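Local coordinates for probable glutamine synthetase (Pseudomonas aeruginosa, PDB 4HPP), which is a probable glutamine synthetase family enzyme whose catalytic domain holds a magnesium ion and a glutamic acid molecule, at residues P6-S11 / R75-Q80; H132-L137 / G157-W162; A170-E175 / V203-V208. All blocks are in the same frame, centred on the assembly; numbering follows the deposited sequence.

How the contacts relate
Along the chain the three contacts follow in series, contact 1 in the N-terminal domain and contacts 2 and 3 in the catalytic domain. Contact 3 lies about 15 Å from contact 1 and about 13 Å from contact 2, centre to centre, while contacts 1 and 2 are about 22 Å apart, though Gln80 packs on Trp162. Contact 3 touches both others: Val76 meets Asn204 and Val78 meets Val208 of helix 196-216, and His132 of strand 124-137 meets Val205 and Arg206. Helix 159-169, which begins in contact 2, ends just before the 170-175 segment. The N-terminal sheet is thus joined through helix 196-216 to the strand that carries metal ligand Glu133.

Contact 1: P6-S11 / R75-Q80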
ATOM      1  N   PRO A   6      11.665 -20.939 -13.593  1.00 60.44           N
ATOM      2  CA  PRO A   6      13.094 -20.637 -13.403  1.00 49.85           C
ATOM      3  C   PRO A   6      13.915 -21.908 -13.354  1.00 45.50           C
ATOM      4  O   PRO A   6      13.431 -22.948 -12.900  1.00 54.70           O
ATOM      5  CB  PRO A   6      13.131 -19.955 -12.038  1.00 51.08           C
ATOM      6  CG  PRO A   6      11.712 -19.801 -11.590  1.00 50.35           C
ATOM      7  CD  PRO A   6      10.810 -20.120 -12.717  1.00 54.31           C
ATOM      8  N   VAL A   7      15.128 -21.881 -13.860  1.00 37.99           N
ATOM      9  CA  VAL A   7      15.917 -23.107 -13.863  1.00 37.53           C
ATOM     10  C   VAL A   7      16.366 -23.399 -12.427  1.00 39.64           C
ATOM     11  O   VAL A   7      16.624 -22.483 -11.659  1.00 52.98           O
ATOM     12  CB  VAL A   7      17.043 -23.069 -14.977  1.00 39.15           C
ATOM     13  CG1 VAL A   7      18.162 -24.054 -14.755  1.00 33.07           C
ATOM     14  CG2 VAL A   7      16.454 -23.364 -16.361  1.00 42.68           C
ATOM     15  N   ARG A   8      16.396 -24.659 -12.025  1.00 44.60           N
ATOM     16  CA  ARG A   8      16.938 -24.995 -10.736  1.00 45.97           C
ATOM     17  C   ARG A   8      18.437 -25.083 -10.936  1.00 48.20           C
ATOM     18  O   ARG A   8      18.895 -25.852 -11.806  1.00 44.31           O
ATOM     19  CB  ARG A   8      16.371 -26.326 -10.243  1.00 47.39           C
ATOM     20  CG  ARG A   8      17.081 -26.880  -9.000  1.00 54.56           C
ATOM     21  CD  ARG A   8      16.415 -28.181  -8.623  1.00 53.04           C
ATOM     22  NE  ARG A   8      16.833 -28.772  -7.357  1.00 55.05           N
ATOM     23  CZ  ARG A   8      16.012 -28.993  -6.325  1.00 54.43           C
ATOM     24  NH1 ARG A   8      14.738 -28.631  -6.399  1.00 44.03           N
ATOM     25  NH2 ARG A   8      16.459 -29.585  -5.206  1.00 52.39           N
ATOM     26  N   LEU A   9      19.181 -24.288 -10.146  1.00 46.00           N
ATOM     27  CA  LEU A   9      20.656 -24.302 -10.135  1.00 39.87           C
ATOM     28  C   LEU A   9      21.221 -25.192  -9.006  1.00 45.89           C
ATOM     29  O   LEU A   9      20.700 -25.225  -7.896  1.00 47.13           O
ATOM     30  CB  LEU A   9      21.211 -22.881 -10.083  1.00 35.09           C
ATOM     31  CG  LEU A   9      20.564 -22.015 -11.208  1.00 41.74           C
ATOM     32  CD1 LEU A   9      20.886 -20.515 -11.058  1.00 37.64           C
ATOM     33  CD2 LEU A   9      20.917 -22.463 -12.650  1.00 35.71           C
ATOM     34  N   VAL A  10      22.272 -25.947  -9.306  1.00 43.29           N
ATOM     35  CA  VAL A  10      22.931 -26.702  -8.287  1.00 40.39           C
ATOM     36  C   VAL A  10      24.278 -26.045  -8.026  1.00 41.64           C
ATOM     37  O   VAL A  10      25.008 -25.765  -8.971  1.00 46.76           O
ATOM     38  CB  VAL A  10      23.113 -28.182  -8.724  1.00 39.55           C
ATOM     39  CG1 VAL A  10      23.934 -28.897  -7.679  1.00 35.94           C
ATOM     40  CG2 VAL A  10      21.751 -28.843  -8.836  1.00 38.47           C
ATOM     41  N   SER A  11      24.605 -25.781  -6.768  1.00 39.35           N
ATOM     42  CA  SER A  11      25.937 -25.306  -6.460  1.00 41.05           C
ATOM     43  C   SER A  11      26.920 -26.387  -6.014  1.00 43.52           C
ATOM     44  O   SER A  11      26.554 -27.310  -5.330  1.00 50.27           O
ATOM     45  CB  SER A  11      25.876 -24.206  -5.402  1.00 43.89           C
ATOM     46  OG  SER A  11      25.630 -22.928  -5.975  1.00 46.82           O
ATOM     47  N   ARG A  75      25.206 -34.062  -0.610  1.00 41.72           N
ATOM     48  CA  ARG A  75      24.171 -33.229  -1.178  1.00 42.20           C
ATOM     49  C   ARG A  75      23.116 -32.693  -0.183  1.00 44.85           C
ATOM     50  O   ARG A  75      22.557 -33.440   0.612  1.00 42.91           O
ATOM     51  CB  ARG A  75      23.488 -33.945  -2.337  1.00 41.24           C
ATOM     52  CG  ARG A  75      22.451 -33.064  -3.033  1.00 38.89           C
ATOM     53  CD  ARG A  75      22.395 -33.370  -4.509  1.00 37.15           C
ATOM     54  NE  ARG A  75      21.434 -32.550  -5.184  1.00 43.26           N
ATOM     55  CZ  ARG A  75      20.831 -32.918  -6.300  1.00 47.86           C
ATOM     56  NH1 ARG A  75      21.156 -34.076  -6.852  1.00 50.30           N
ATOM     57  NH2 ARG A  75      19.912 -32.133  -6.861  1.00 48.94           N
ATOM     58  N   VAL A  76      22.867 -31.382  -0.248  1.00 42.95           N
ATOM     59  CA  VAL A  76      21.790 -30.753   0.509  1.00 47.05           C
ATOM     60  C   VAL A  76      20.689 -30.281  -0.421  1.00 47.80           C
ATOM     61  O   VAL A  76      20.973 -29.634  -1.417  1.00 60.67           O
ATOM     62  CB  VAL A  76      22.326 -29.584   1.375  1.00 45.66           C
ATOM     63  CG1 VAL A  76      21.185 -28.825   2.058  1.00 40.02           C
ATOM     64  CG2 VAL A  76      23.201 -30.187   2.455  1.00 38.67           C
ATOM     65  N   ARG A  77      19.444 -30.618  -0.097  1.00 46.23           N
ATOM     66  CA  ARG A  77      18.303 -30.280  -0.927  1.00 49.17           C
ATOM     67  C   ARG A  77      17.259 -29.728   0.001  1.00 46.32           C
ATOM     68  O   ARG A  77      16.656 -30.502   0.742  1.00 48.37           O
ATOM     69  CB  ARG A  77      17.670 -31.550  -1.566  1.00 60.14           C
ATOM     70  CG  ARG A  77      18.349 -32.300  -2.720  1.00 57.32           C
ATOM     71  CD  ARG A  77      17.204 -32.596  -3.702  1.00 72.35           C
ATOM     72  NE  ARG A  77      17.044 -33.976  -4.222  1.00 91.39           N
ATOM     73  CZ  ARG A  77      16.138 -34.364  -5.152  1.00 97.87           C
ATOM     74  NH1 ARG A  77      15.278 -33.497  -5.715  1.00 83.96           N
ATOM     75  NH2 ARG A  77      16.077 -35.642  -5.536  1.00 94.88           N
ATOM     76  N   VAL A  78      17.012 -28.420  -0.034  1.00 42.76           N
ATOM     77  CA  VAL A  78      15.860 -27.851   0.691  1.00 38.16           C
ATOM     78  C   VAL A  78      14.941 -27.356  -0.399  1.00 45.98           C
ATOM     79  O   VAL A  78      15.241 -26.354  -1.078  1.00 38.16           O
ATOM     80  CB  VAL A  78      16.229 -26.638   1.596  1.00 39.69           C
ATOM     81  CG1 VAL A  78      14.988 -26.060   2.286  1.00 30.48           C
ATOM     82  CG2 VAL A  78      17.426 -26.943   2.555  1.00 32.35           C
ATOM     83  N   GLU A  79      13.818 -28.056  -0.571  1.00 45.07           N
ATOM     84  CA  GLU A  79      12.919 -27.781  -1.674  1.00 43.07           C
ATOM     85  C   GLU A  79      12.048 -26.606  -1.342  1.00 44.85           C
ATOM     86  O   GLU A  79      11.712 -25.810  -2.214  1.00 47.22           O
ATOM     87  CB  GLU A  79      12.084 -29.022  -1.995  1.00 43.00           C
ATOM     88  CG  GLU A  79      12.991 -30.226  -2.342  1.00 48.42           C
ATOM     89  CD  GLU A  79      13.636 -30.109  -3.736  1.00 46.75           C
ATOM     90  OE1 GLU A  79      13.087 -29.356  -4.562  1.00 52.51           O
ATOM     91  OE2 GLU A  79      14.699 -30.739  -4.024  1.00 49.14           O
ATOM     92  N   GLN A  80      11.675 -26.464  -0.079  1.00 44.88           N
ATOM     93  CA  GLN A  80      10.755 -25.373   0.233  1.00 46.00           C
ATOM     94  C   GLN A  80      11.097 -24.655   1.491  1.00 46.90           C
ATOM     95  O   GLN A  80      11.384 -25.301   2.515  1.00 50.88           O
ATOM     96  CB  GLN A  80       9.370 -25.909   0.377  1.00 54.04           C
ATOM     97  CG  GLN A  80       8.576 -25.749  -0.895  1.00 65.26           C
ATOM     98  CD  GLN A  80       7.339 -26.575  -0.816  1.00 68.69           C
ATOM     99  OE1 GLN A  80       7.426 -27.796  -0.819  1.00 77.76           O
ATOM    100  NE2 GLN A  80       6.186 -25.923  -0.679  1.00 68.09           N
TER
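Arg8 and Glu79 form a two-pronged salt bridge that accounts for most of this surface contact. Arg8 NH1 donates to Glu79 OE1 at 2.6 Å; the bond is nearly straight (168°), stays close to the guanidinium plane and meets the oxygen on its syn side. The second prong, Arg8 NH2 to Glu79 OE2, is modelled at 2.4 Å, a length that is doubtful in detail. The two charged planes lie 20° apart. The Arg8 chain, extended from CG to NE, and the bent Glu79 chain together bridge the 10.3 Å between Arg8 CA and Glu79 CA. Glu79 OE2 also accepts a longer bond from Arg77 NH1 (3.3 Å), approaching from above the carboxylate plane, so one carboxylate draws in two arginines.

Carbon-to-guanidinium packing is slight: Arg77 CD lies 3.4 Å from Arg8 NH2, and Val10 CG2 reaches 4.3 Å from Arg75 NH2. The latter nitrogen and Arg8 NE both form salt bridges to Asp90.

Asp90 belongs to strand 89-97, which separates strands 9-15 and 66-78 in the sheet. Arg8 and Arg75 thus meet at Asp90 on the strand between them, and Arg8 reaches on to Glu79, while Val10 and Arg75 also touch Leu31 of helix 31-35.

Contact 2: H132-L137 / G157-W162. With MG (magnesium ion), chain B; GLU (glutamic acid), chain D.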
ATOM      1  N   HIS A 132      25.253 -24.359  17.555  1.00 47.85           N
ATOM      2  CA  HIS A 132      25.400 -23.071  16.956  1.00 42.36           C
ATOM      3  C   HIS A 132      24.525 -22.044  17.597  1.00 49.64           C
ATOM      4  O   HIS A 132      23.335 -22.311  17.820  1.00 51.52           O
ATOM      5  CB  HIS A 132      25.080 -23.163  15.494  1.00 40.19           C
ATOM      6  CG  HIS A 132      26.144 -23.889  14.668  1.00 44.71           C
ATOM      7  ND1 HIS A 132      25.941 -25.135  14.138  1.00 46.53           N
ATOM      8  CD2 HIS A 132      27.394 -23.467  14.207  1.00 41.85           C
ATOM      9  CE1 HIS A 132      27.021 -25.493  13.414  1.00 45.80           C
ATOM     10  NE2 HIS A 132      27.911 -24.472  13.465  1.00 47.18           N
ATOM     11  N   GLU A 133      25.098 -20.868  17.927  1.00 44.36           N
ATOM     12  CA  GLU A 133      24.295 -19.779  18.424  1.00 40.18           C
ATOM     13  C   GLU A 133      24.358 -18.604  17.420  1.00 46.00           C
ATOM     14  O   GLU A 133      25.371 -18.402  16.729  1.00 41.45           O
ATOM     15  CB  GLU A 133      24.721 -19.378  19.815  1.00 44.83           C
ATOM     16  CG  GLU A 133      24.348 -20.368  20.917  1.00 42.96           C
ATOM     17  CD  GLU A 133      25.134 -20.114  22.206  1.00 51.66           C
ATOM     18  OE1 GLU A 133      26.118 -19.311  22.181  1.00 42.89           O
ATOM     19  OE2 GLU A 133      24.780 -20.738  23.250  1.00 50.38           O
ATOM     20  N   PHE A 134      23.260 -17.860  17.309  1.00 38.37           N
ATOM     21  CA  PHE A 134      23.195 -16.761  16.367  1.00 38.01           C
ATOM     22  C   PHE A 134      22.205 -15.675  16.816  1.00 35.81           C
ATOM     23  O   PHE A 134      21.325 -15.899  17.701  1.00 41.43           O
ATOM     24  CB  PHE A 134      22.848 -17.297  14.955  1.00 38.83           C
ATOM     25  CG  PHE A 134      21.463 -17.963  14.860  1.00 43.86           C
ATOM     26  CD1 PHE A 134      21.301 -19.344  15.127  1.00 37.33           C
ATOM     27  CD2 PHE A 134      20.344 -17.226  14.450  1.00 36.96           C
ATOM     28  CE1 PHE A 134      20.079 -19.931  15.041  1.00 31.57           C
ATOM     29  CE2 PHE A 134      19.113 -17.838  14.351  1.00 40.15           C
ATOM     30  CZ  PHE A 134      18.971 -19.172  14.664  1.00 33.50           C
ATOM     31  N   SER A 135      22.323 -14.529  16.176  1.00 29.12           N
ATOM     32  CA  SER A 135      21.438 -13.403  16.390  1.00 33.31           C
ATOM     33  C   SER A 135      20.485 -13.467  15.273  1.00 37.94           C
ATOM     34  O   SER A 135      20.905 -13.720  14.128  1.00 40.93           O
ATOM     35  CB  SER A 135      22.181 -12.050  16.193  1.00 38.93           C
ATOM     36  OG  SER A 135      23.057 -11.729  17.272  1.00 43.27           O
ATOM     37  N   LEU A 136      19.214 -13.210  15.581  1.00 40.88           N
ATOM     38  CA  LEU A 136      18.151 -13.045  14.590  1.00 37.98           C
ATOM     39  C   LEU A 136      17.713 -11.601  14.581  1.00 41.57           C
ATOM     40  O   LEU A 136      17.094 -11.138  15.539  1.00 44.70           O
ATOM     41  CB  LEU A 136      16.950 -13.970  14.875  1.00 35.72           C
ATOM     42  CG  LEU A 136      15.899 -14.049  13.763  1.00 32.63           C
ATOM     43  CD1 LEU A 136      16.521 -14.592  12.501  1.00 34.22           C
ATOM     44  CD2 LEU A 136      14.706 -14.914  14.121  1.00 32.85           C
ATOM     45  N   LEU A 137      18.046 -10.905  13.493  1.00 48.99           N
ATOM     46  CA  LEU A 137      17.747  -9.486  13.307  1.00 46.46           C
ATOM     47  C   LEU A 137      16.624  -9.261  12.340  1.00 47.91           C
ATOM     48  O   LEU A 137      16.499  -9.957  11.292  1.00 47.08           O
ATOM     49  CB  LEU A 137      18.989  -8.733  12.823  1.00 50.21           C
ATOM     50  CG  LEU A 137      20.216  -9.129  13.658  1.00 52.40           C
ATOM     51  CD1 LEU A 137      21.498  -8.552  13.075  1.00 46.94           C
ATOM     52  CD2 LEU A 137      19.936  -8.682  15.085  1.00 51.34           C
ATOM     53  N   GLY A 157       8.127 -15.638  15.509  1.00 33.86           N
ATOM     54  CA  GLY A 157       7.033 -15.879  14.563  1.00 45.78           C
ATOM     55  C   GLY A 157       7.123 -17.285  13.951  1.00 39.72           C
ATOM     56  O   GLY A 157       7.313 -18.252  14.684  1.00 35.35           O
ATOM     57  N   GLN A 158       7.082 -17.344  12.619  1.00 37.25           N
ATOM     58  CA  GLN A 158       7.186 -18.626  11.835  1.00 44.19           C
ATOM     59  C   GLN A 158       8.642 -19.132  11.578  1.00 42.59           C
ATOM     60  O   GLN A 158       8.848 -20.197  10.940  1.00 35.62           O
ATOM     61  CB  GLN A 158       6.400 -18.542  10.477  1.00 39.58           C
ATOM     62  CG  GLN A 158       4.890 -18.327  10.617  1.00 41.15           C
ATOM     63  CD  GLN A 158       4.249 -17.321   9.643  1.00 46.70           C
ATOM     64  OE1 GLN A 158       4.612 -17.229   8.464  1.00 51.03           O
ATOM     65  NE2 GLN A 158       3.253 -16.583  10.139  1.00 45.11           N
ATOM     66  N   PHE A 159       9.623 -18.367  12.050  1.00 34.58           N
ATOM     67  CA  PHE A 159      11.039 -18.651  11.758  1.00 36.32           C
ATOM     68  C   PHE A 159      11.484 -19.956  12.393  1.00 35.86           C
ATOM     69  O   PHE A 159      11.966 -20.833  11.681  1.00 51.38           O
ATOM     70  CB  PHE A 159      12.001 -17.494  12.171  1.00 37.56           C
ATOM     71  CG  PHE A 159      13.452 -17.840  11.981  1.00 35.67           C
ATOM     72  CD1 PHE A 159      14.021 -17.790  10.701  1.00 32.29           C
ATOM     73  CD2 PHE A 159      14.223 -18.267  13.059  1.00 32.57           C
ATOM     74  CE1 PHE A 159      15.323 -18.163  10.505  1.00 32.77           C
ATOM     75  CE2 PHE A 159      15.514 -18.651  12.871  1.00 33.38           C
ATOM     76  CZ  PHE A 159      16.070 -18.597  11.592  1.00 35.59           C
ATOM     77  N   PRO A 160      11.289 -20.143  13.711  1.00 34.28           N
ATOM     78  CA  PRO A 160      11.765 -21.450  14.240  1.00 35.42           C
ATOM     79  C   PRO A 160      11.112 -22.666  13.541  1.00 42.16           C
ATOM     80  O   PRO A 160      11.845 -23.607  13.169  1.00 39.34           O
ATOM     81  CB  PRO A 160      11.337 -21.416  15.704  1.00 33.16           C
ATOM     82  CG  PRO A 160      10.968 -19.973  15.972  1.00 31.11           C
ATOM     83  CD  PRO A 160      10.390 -19.499  14.672  1.00 31.70           C
ATOM     84  N   GLY A 161       9.772 -22.644  13.366  1.00 41.01           N
ATOM     85  CA  GLY A 161       9.058 -23.731  12.629  1.00 36.14           C
ATOM     86  C   GLY A 161       9.644 -23.945  11.240  1.00 34.36           C
ATOM     87  O   GLY A 161       9.898 -25.071  10.829  1.00 31.88           O
ATOM     88  N   TRP A 162       9.961 -22.864  10.537  1.00 39.61           N
ATOM     89  CA  TRP A 162      10.527 -22.977   9.173  1.00 38.35           C
ATOM     90  C   TRP A 162      11.974 -23.293   9.200  1.00 41.41           C
ATOM     91  O   TRP A 162      12.525 -23.829   8.251  1.00 45.53           O
ATOM     92  CB  TRP A 162      10.325 -21.723   8.355  1.00 39.33           C
ATOM     93  CG  TRP A 162       9.061 -21.793   7.573  1.00 47.60           C
ATOM     94  CD1 TRP A 162       7.947 -20.986   7.712  1.00 55.07           C
ATOM     95  CD2 TRP A 162       8.721 -22.734   6.493  1.00 47.09           C
ATOM     96  NE1 TRP A 162       6.967 -21.336   6.817  1.00 47.93           N
ATOM     97  CE2 TRP A 162       7.365 -22.392   6.061  1.00 51.77           C
ATOM     98  CE3 TRP A 162       9.374 -23.809   5.879  1.00 47.96           C
ATOM     99  CZ2 TRP A 162       6.690 -23.125   5.060  1.00 46.35           C
ATOM    100  CZ3 TRP A 162       8.704 -24.510   4.870  1.00 42.94           C
ATOM    101  CH2 TRP A 162       7.391 -24.177   4.478  1.00 39.91           C
TER
HETATM  102 MG    MG B 501      24.103 -22.513  24.299  1.00 40.18          MG
HETATM  103  N   GLU D 503      27.074 -17.942  24.383  1.00 59.07           N
HETATM  104  CA  GLU D 503      28.148 -18.771  25.066  1.00 66.94           C
HETATM  105  C   GLU D 503      29.467 -18.950  24.280  1.00 63.78           C
HETATM  106  O   GLU D 503      30.002 -18.012  23.701  1.00 54.76           O
HETATM  107  CB  GLU D 503      27.596 -20.143  25.432  1.00 70.29           C
HETATM  108  CG  GLU D 503      26.579 -20.104  26.540  1.00 68.88           C
HETATM  109  CD  GLU D 503      25.903 -21.422  26.725  1.00 67.54           C
HETATM  110  OE1 GLU D 503      26.123 -22.014  27.793  1.00 79.26           O
HETATM  111  OE2 GLU D 503      25.175 -21.869  25.806  1.00 71.84           O
HETATM  112  OXT GLU D 503      30.038 -20.042  24.186  1.00 77.21           O
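Leu136 and Phe134 of strand 124-137 close on the ring of Phe159, in the first turn of helix 159-169, and the contact is wholly apolar. Its tight part is the leucine. Leu136 CD1 sits over the ring centre, 4.1 Å from the Phe159 centroid and 8° off the normal, a CH-pi contact. The other methyl lies over the same face but nearer the rim, with Leu136 CD2 3.6 Å from Phe159 CD2. The two side chains run antiparallel alongside each other, and both leucine methyls lie on one ring. With CG of Phe159 anti to the backbone N (chi1 175°), the ring extends toward the strand.

Phe134 makes the looser part. Its rim meets the rim of Phe159, each near the plane of the other, with Phe134 CZ 3.9 Å from Phe159 CE2; no faces overlap. Other neighbours complete the packing: the Phe134 ring meets that of Phe222, with planes about 20° apart, and Phe159 also touches Val212 of helix 196-216. Farther out, Gln158, Pro160 and Trp162 turn to a neighbouring subunit, packing on its Ala85, Leu9 and Pro6.

Glu133 projects from the other face of the strand. Glu133 OE2 binds magnesium at 2.2 Å, and Glu133 OE1 accepts a 2.8 Å hydrogen bond from N of the bound glutamic acid, whose own OE2 also coordinates the ion. Glu180 and Glu187 complete the protein's share of the metal site. Metal-binding glutamates on and beside a curved sheet, with helices packed behind it, are consistent with the glutamine synthetase catalytic fold.

Contact 3: A170-E175 / V203-V208; sequences AGTEPE and VNVREV
Ala170 and Thr172 pack on Asn204, Val205 and Val208 in a buried, largely apolar contact between the turn after helix 159-169 and the middle of helix 196-216. Closest approach is Thr172 CG2 to Asn204 CB, 3.7 Å, where the two side chains pass in opposite directions. The same methyl lies 4.2 Å from Val205 CG2. Thr172 takes a chi1 of 58°, which sets OG1 between the backbone N and the carbonyl carbon, where it bonds weakly to Leu167 O, and turns CG2 to the helix. One helical turn beyond Asn204, Val208 CG2 stands 4.1 Å from Ala170 CB.

Gly171, with a phi of 70°, ends the preceding helix in a Schellman motif, and the chain then runs into strand 174-179. Val76 and Val78 of strand 66-78 also press on Ala170.

No direct hydrogen bond crosses between the segments. A water accepts from Asn204 ND2 at 3.1 Å and gives a weak, 3.5 Å bond to Gly171 O. The chemistry implies that the segments are held together by methyl and methylene packing and not by a direct polar link, with the buried Asn204 amide bonded to that water and, through OD1, to Tyr91 and His93 of strand 89-97.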
ATOM      1  N   ALA A 170      17.088 -30.564   4.874  1.00 45.77           N
ATOM      2  CA  ALA A 170      18.468 -30.538   4.421  1.00 45.33           C
ATOM      3  C   ALA A 170      19.213 -31.751   4.955  1.00 52.91           C
ATOM      4  O   ALA A 170      20.401 -31.900   4.737  1.00 49.97           O
ATOM      5  CB  ALA A 170      19.119 -29.278   4.882  1.00 41.64           C
ATOM      6  N   GLY A 171      18.511 -32.655   5.641  1.00 59.51           N
ATOM      7  CA  GLY A 171      19.182 -33.833   6.226  1.00 52.46           C
ATOM      8  C   GLY A 171      20.114 -33.542   7.399  1.00 49.48           C
ATOM      9  O   GLY A 171      21.016 -34.347   7.714  1.00 49.32           O
ATOM     10  N   THR A 172      19.914 -32.411   8.072  1.00 43.53           N
ATOM     11  CA  THR A 172      20.750 -32.116   9.259  1.00 52.21           C
ATOM     12  C   THR A 172      20.254 -32.863  10.552  1.00 53.75           C
ATOM     13  O   THR A 172      20.940 -32.917  11.581  1.00 57.00           O
ATOM     14  CB  THR A 172      20.949 -30.597   9.523  1.00 40.66           C
ATOM     15  OG1 THR A 172      19.665 -29.958   9.693  1.00 43.97           O
ATOM     16  CG2 THR A 172      21.661 -29.962   8.400  1.00 40.98           C
ATOM     17  N   GLU A 173      19.079 -33.454  10.511  1.00 50.13           N
ATOM     18  CA  GLU A 173      18.487 -33.957  11.775  1.00 50.73           C
ATOM     19  C   GLU A 173      18.379 -32.877  12.881  1.00 49.85           C
ATOM     20  O   GLU A 173      18.858 -33.033  14.013  1.00 43.74           O
ATOM     21  CB  GLU A 173      19.237 -35.186  12.257  1.00 54.49           C
ATOM     22  CG  GLU A 173      19.274 -36.306  11.206  1.00 57.94           C
ATOM     23  CD  GLU A 173      20.093 -37.489  11.659  1.00 61.31           C
ATOM     24  OE1 GLU A 173      21.356 -37.338  11.804  1.00 76.71           O
ATOM     25  OE2 GLU A 173      19.474 -38.564  11.882  1.00 71.69           O
ATOM     26  N   PRO A 174      17.720 -31.761  12.566  1.00 46.12           N
ATOM     27  CA  PRO A 174      17.529 -30.800  13.643  1.00 46.79           C
ATOM     28  C   PRO A 174      16.941 -31.514  14.900  1.00 50.20           C
ATOM     29  O   PRO A 174      16.208 -32.488  14.777  1.00 57.46           O
ATOM     30  CB  PRO A 174      16.534 -29.822  13.030  1.00 43.43           C
ATOM     31  CG  PRO A 174      15.794 -30.630  11.982  1.00 40.19           C
ATOM     32  CD  PRO A 174      16.848 -31.505  11.413  1.00 41.96           C
ATOM     33  N   GLU A 175      17.243 -31.051  16.093  1.00 48.51           N
ATOM     34  CA  GLU A 175      16.654 -31.679  17.255  1.00 47.32           C
ATOM     35  C   GLU A 175      16.186 -30.700  18.372  1.00 50.24           C
ATOM     36  O   GLU A 175      15.218 -30.991  19.048  1.00 43.32           O
ATOM     37  CB  GLU A 175      17.617 -32.754  17.794  1.00 54.85           C
ATOM     38  CG  GLU A 175      18.162 -32.554  19.211  1.00 64.41           C
ATOM     39  CD  GLU A 175      19.336 -33.495  19.538  1.00 76.61           C
ATOM     40  OE1 GLU A 175      20.399 -33.033  20.063  1.00 70.15           O
ATOM     41  OE2 GLU A 175      19.197 -34.701  19.240  1.00 67.50           O
ATOM     42  N   VAL A 203      28.406 -26.798   8.497  1.00 36.00           N
ATOM     43  CA  VAL A 203      28.267 -25.829   7.378  1.00 36.61           C
ATOM     44  C   VAL A 203      26.784 -25.699   6.955  1.00 40.33           C
ATOM     45  O   VAL A 203      26.245 -24.578   6.879  1.00 45.88           O
ATOM     46  CB  VAL A 203      29.147 -26.197   6.149  1.00 38.38           C
ATOM     47  CG1 VAL A 203      28.760 -25.366   4.913  1.00 35.56           C
ATOM     48  CG2 VAL A 203      30.622 -26.062   6.479  1.00 36.67           C
ATOM     49  N   ASN A 204      26.138 -26.841   6.705  1.00 38.80           N
ATOM     50  CA  ASN A 204      24.721 -26.883   6.387  1.00 39.82           C
ATOM     51  C   ASN A 204      23.845 -26.136   7.377  1.00 37.05           C
ATOM     52  O   ASN A 204      22.970 -25.349   6.975  1.00 40.03           O
ATOM     53  CB  ASN A 204      24.223 -28.314   6.385  1.00 42.50           C
ATOM     54  CG  ASN A 204      24.804 -29.143   5.282  1.00 38.32           C
ATOM     55  OD1 ASN A 204      25.240 -28.645   4.263  1.00 38.16           O
ATOM     56  ND2 ASN A 204      24.800 -30.433   5.486  1.00 37.63           N
ATOM     57  N   VAL A 205      24.050 -26.373   8.666  1.00 37.88           N
ATOM     58  CA  VAL A 205      23.289 -25.592   9.675  1.00 43.07           C
ATOM     59  C   VAL A 205      23.463 -24.063   9.498  1.00 44.49           C
ATOM     60  O   VAL A 205      22.496 -23.307   9.684  1.00 49.68           O
ATOM     61  CB  VAL A 205      23.599 -25.992  11.139  1.00 38.16           C
ATOM     62  CG1 VAL A 205      23.060 -24.969  12.097  1.00 30.07           C
ATOM     63  CG2 VAL A 205      23.035 -27.374  11.467  1.00 36.03           C
ATOM     64  N   ARG A 206      24.658 -23.607   9.112  1.00 35.18           N
ATOM     65  CA  ARG A 206      24.859 -22.172   8.974  1.00 35.56           C
ATOM     66  C   ARG A 206      24.230 -21.618   7.692  1.00 39.46           C
ATOM     67  O   ARG A 206      23.627 -20.480   7.681  1.00 37.44           O
ATOM     68  CB  ARG A 206      26.341 -21.873   8.963  1.00 34.71           C
ATOM     69  CG  ARG A 206      26.993 -22.173  10.284  1.00 39.89           C
ATOM     70  CD  ARG A 206      28.438 -22.617  10.074  1.00 48.30           C
ATOM     71  NE  ARG A 206      29.048 -22.932  11.366  1.00 61.97           N
ATOM     72  CZ  ARG A 206      30.340 -22.757  11.673  1.00 60.40           C
ATOM     73  NH1 ARG A 206      31.152 -22.239  10.747  1.00 50.30           N
ATOM     74  NH2 ARG A 206      30.801 -23.109  12.903  1.00 49.95           N
ATOM     75  N   GLU A 207      24.405 -22.384   6.602  1.00 34.23           N
ATOM     76  CA  GLU A 207      24.029 -21.879   5.336  1.00 36.10           C
ATOM     77  C   GLU A 207      22.494 -21.857   5.202  1.00 43.55           C
ATOM     78  O   GLU A 207      21.920 -20.907   4.601  1.00 44.42           O
ATOM     79  CB  GLU A 207      24.778 -22.618   4.241  1.00 39.95           C
ATOM     80  CG  GLU A 207      26.265 -22.276   4.272  1.00 34.02           C
ATOM     81  CD  GLU A 207      26.476 -20.793   4.056  1.00 34.93           C
ATOM     82  OE1 GLU A 207      27.236 -20.191   4.803  1.00 32.61           O
ATOM     83  OE2 GLU A 207      25.878 -20.241   3.119  1.00 35.29           O
ATOM     84  N   VAL A 208      21.840 -22.835   5.845  1.00 44.16           N
ATOM     85  CA  VAL A 208      20.382 -22.949   5.807  1.00 42.26           C
ATOM     86  C   VAL A 208      19.745 -21.929   6.729  1.00 38.68           C
ATOM     87  O   VAL A 208      18.798 -21.275   6.341  1.00 43.48           O
ATOM     88  CB  VAL A 208      19.897 -24.374   6.161  1.00 43.50           C
ATOM     89  CG1 VAL A 208      18.378 -24.404   6.335  1.00 40.52           C
ATOM     90  CG2 VAL A 208      20.343 -25.375   5.111  1.00 35.77           C
TER
HETATM   91  O   HOH W   1      24.092 -32.733   7.385  1.00 45.45           O